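Local coordinates for protein galectin (Ovis aries, PDB 6N44) that probably binds beta-galactosides as a galectin, and depends on its oligomeric assembly for anti-parasitic activity in sheep, at residues 51-56 against 120-125. Sequence-based numbering, arbitrary orientation.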
loop_
_atom_site.group_PDB
_atom_site.type_symbol
_atom_site.label_atom_id
_atom_site.label_comp_id
_atom_site.label_asym_id
_atom_site.label_seq_id
_atom_site.Cartn_x
_atom_site.Cartn_y
_atom_site.Cartn_z
ATOM N N ASP A 51 19.124 16.151 -1.687
ATOM C CA ASP A 51 17.998 16.023 -2.603
ATOM C C ASP A 51 16.730 15.596 -1.869
ATOM O O ASP A 51 16.778 14.859 -0.880
ATOM C CB ASP A 51 18.324 15.021 -3.713
ATOM C CG ASP A 51 19.334 15.569 -4.720
ATOM O OD1 ASP A 51 19.431 16.808 -4.853
ATOM O OD2 ASP A 51 20.017 14.761 -5.387
ATOM N N ILE A 52 15.594 16.111 -2.334
ATOM C CA ILE A 52 14.290 15.680 -1.848
ATOM C C ILE A 52 13.466 15.295 -3.067
ATOM O O ILE A 52 12.846 16.157 -3.712
ATOM C CB ILE A 52 13.578 16.756 -1.009
ATOM C CG1 ILE A 52 14.433 17.161 0.196
ATOM C CG2 ILE A 52 12.174 16.243 -0.557
ATOM C CD1 ILE A 52 13.767 18.226 1.095
ATOM N N PRO A 53 13.452 14.013 -3.414
ATOM C CA PRO A 53 12.620 13.546 -4.531
ATOM C C PRO A 53 11.165 13.978 -4.457
ATOM O O PRO A 53 10.557 14.241 -5.505
ATOM C CB PRO A 53 12.762 12.023 -4.427
ATOM C CG PRO A 53 14.139 11.839 -3.887
ATOM C CD PRO A 53 14.315 12.953 -2.880
ATOM N N PHE A 54 10.572 14.065 -3.264
ATOM C CA PHE A 54 9.143 14.368 -3.184
ATOM C C PHE A 54 8.843 15.032 -1.849
ATOM O O PHE A 54 8.942 14.392 -0.795
ATOM C CB PHE A 54 8.313 13.098 -3.374
ATOM C CG PHE A 54 6.831 13.292 -3.197
ATOM C CD1 PHE A 54 6.188 14.409 -3.719
ATOM C CD2 PHE A 54 6.066 12.333 -2.524
ATOM C CE1 PHE A 54 4.815 14.572 -3.577
ATOM C CE2 PHE A 54 4.683 12.500 -2.355
ATOM C CZ PHE A 54 4.061 13.621 -2.883
ATOM N N ARG A 55 8.459 16.302 -1.896
ATOM C CA ARG A 55 7.943 17.017 -0.737
ATOM C C ARG A 55 6.462 17.277 -0.955
ATOM O O ARG A 55 6.058 17.772 -2.014
ATOM C CB ARG A 55 8.677 18.349 -0.494
ATOM C CG ARG A 55 7.916 19.296 0.458
ATOM C CD ARG A 55 8.739 20.527 0.918
ATOM N NE ARG A 55 9.865 20.121 1.746
ATOM C CZ ARG A 55 10.744 20.958 2.291
ATOM N NH1 ARG A 55 10.630 22.268 2.106
ATOM N NH2 ARG A 55 11.730 20.475 3.033
ATOM N N PHE A 56 5.667 16.953 0.051
ATOM C CA PHE A 56 4.239 17.234 0.096
ATOM C C PHE A 56 4.018 18.251 1.200
ATOM O O PHE A 56 4.411 18.013 2.348
ATOM C CB PHE A 56 3.438 15.951 0.376
ATOM C CG PHE A 56 1.938 16.166 0.585
ATOM C CD1 PHE A 56 1.047 16.044 -0.472
ATOM C CD2 PHE A 56 1.426 16.436 1.846
ATOM C CE1 PHE A 56 -0.339 16.217 -0.282
ATOM C CE2 PHE A 56 0.044 16.605 2.049
ATOM C CZ PHE A 56 -0.837 16.488 0.977
ATOM N N GLN A 120 14.071 4.775 -5.805
ATOM C CA GLN A 120 15.148 4.058 -5.132
ATOM C C GLN A 120 16.130 4.978 -4.426
ATOM O O GLN A 120 16.919 4.493 -3.613
ATOM C CB GLN A 120 15.923 3.175 -6.124
ATOM C CG GLN A 120 15.095 2.085 -6.799
ATOM C CD GLN A 120 14.291 2.614 -7.983
ATOM O OE1 GLN A 120 14.443 3.769 -8.386
ATOM N NE2 GLN A 120 13.427 1.768 -8.541
ATOM N N SER A 121 16.114 6.276 -4.706
ATOM C CA SER A 121 17.044 7.188 -4.051
ATOM C C SER A 121 16.483 7.779 -2.759
ATOM O O SER A 121 17.237 8.415 -2.012
ATOM C CB SER A 121 17.460 8.311 -5.019
ATOM O OG SER A 121 16.406 9.235 -5.238
ATOM N N VAL A 122 15.191 7.584 -2.481
ATOM C CA VAL A 122 14.621 7.990 -1.199
ATOM C C VAL A 122 15.180 7.100 -0.097
ATOM O O VAL A 122 15.139 5.866 -0.192
ATOM C CB VAL A 122 13.085 7.911 -1.241
ATOM C CG1 VAL A 122 12.487 8.224 0.144
ATOM C CG2 VAL A 122 12.518 8.834 -2.312
ATOM N N LYS A 123 15.710 7.720 0.955
ATOM C CA LYS A 123 16.240 6.983 2.092
ATOM C C LYS A 123 15.676 7.429 3.425
ATOM O O LYS A 123 15.966 6.782 4.435
ATOM C CB LYS A 123 17.770 7.116 2.170
ATOM C CG LYS A 123 18.520 6.732 0.909
ATOM C CD LYS A 123 18.404 5.266 0.632
ATOM C CE LYS A 123 18.882 4.944 -0.785
ATOM N NZ LYS A 123 18.616 3.518 -1.137
ATOM N N MET A 124 14.905 8.516 3.473
ATOM C CA MET A 124 14.510 9.108 4.747
ATOM C C MET A 124 13.131 9.726 4.590
ATOM O O MET A 124 12.925 10.588 3.726
ATOM C CB MET A 124 15.529 10.162 5.191
ATOM C CG MET A 124 15.158 10.893 6.464
ATOM S SD MET A 124 14.995 9.712 7.813
ATOM C CE MET A 124 16.669 9.061 7.894
ATOM N N LEU A 125 12.203 9.283 5.419
ATOM C CA LEU A 125 10.866 9.850 5.508
ATOM C C LEU A 125 10.836 10.839 6.671
ATOM O O LEU A 125 11.331 10.537 7.757
ATOM C CB LEU A 125 9.832 8.739 5.709
ATOM C CG LEU A 125 8.399 9.223 5.983
ATOM C CD1 LEU A 125 7.796 9.832 4.731
ATOM C CD2 LEU A 125 7.513 8.092 6.519
#
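The pyrrolidine ring of Pro53 meets Val122 and Ser121 through its outer carbons, and these few van der Waals touches make up the contact. Val122 offers a single branch, CG2, which lies 3.8 Å from Pro53 CG and equally close to Pro53 CB, so one methyl packs against the CB-CG side of the ring. The valine torsion explains the choice: with CG1 anti to the backbone N (chi1 175°), CG2 stands beside that nitrogen and is the branch that reaches the proline. Ser121 adds its OG, 3.7 Å from Pro53 CG. That hydroxyl finds its polar partner in the carbonyl of Pro118, so its touch on the proline ring is packing and not a polar bond.

No hydrogen bond links the segments. Within 120-125, Lys123 NZ donates to Gln120 O at 3.2 Å, almost in line with the C=O bond (170°), so the lysine side chain folds back over residues 120-123, just ahead of strand 124-129. A classic beta bulge sets both Lys123 and Met124 against Gly43.

Strand 37-43 lies between strands 52-59 and 124-129 in one sheet of the galectin sandwich; Phe42 pairs with Phe54 through the backbone and also touches the Val122 side chain. Pro53, where the chain turns a corner, further packs on Thr44 and Leu117. Arg55, a beta-D-galactose-binding residue of this protein, though no galactose is bound to this chain, lies two residues on and forms a salt bridge with Asp41. The contact is small and rests on nondirectional van der Waals packing of the proline ring against the end of the 3-10 segment and the residue after it.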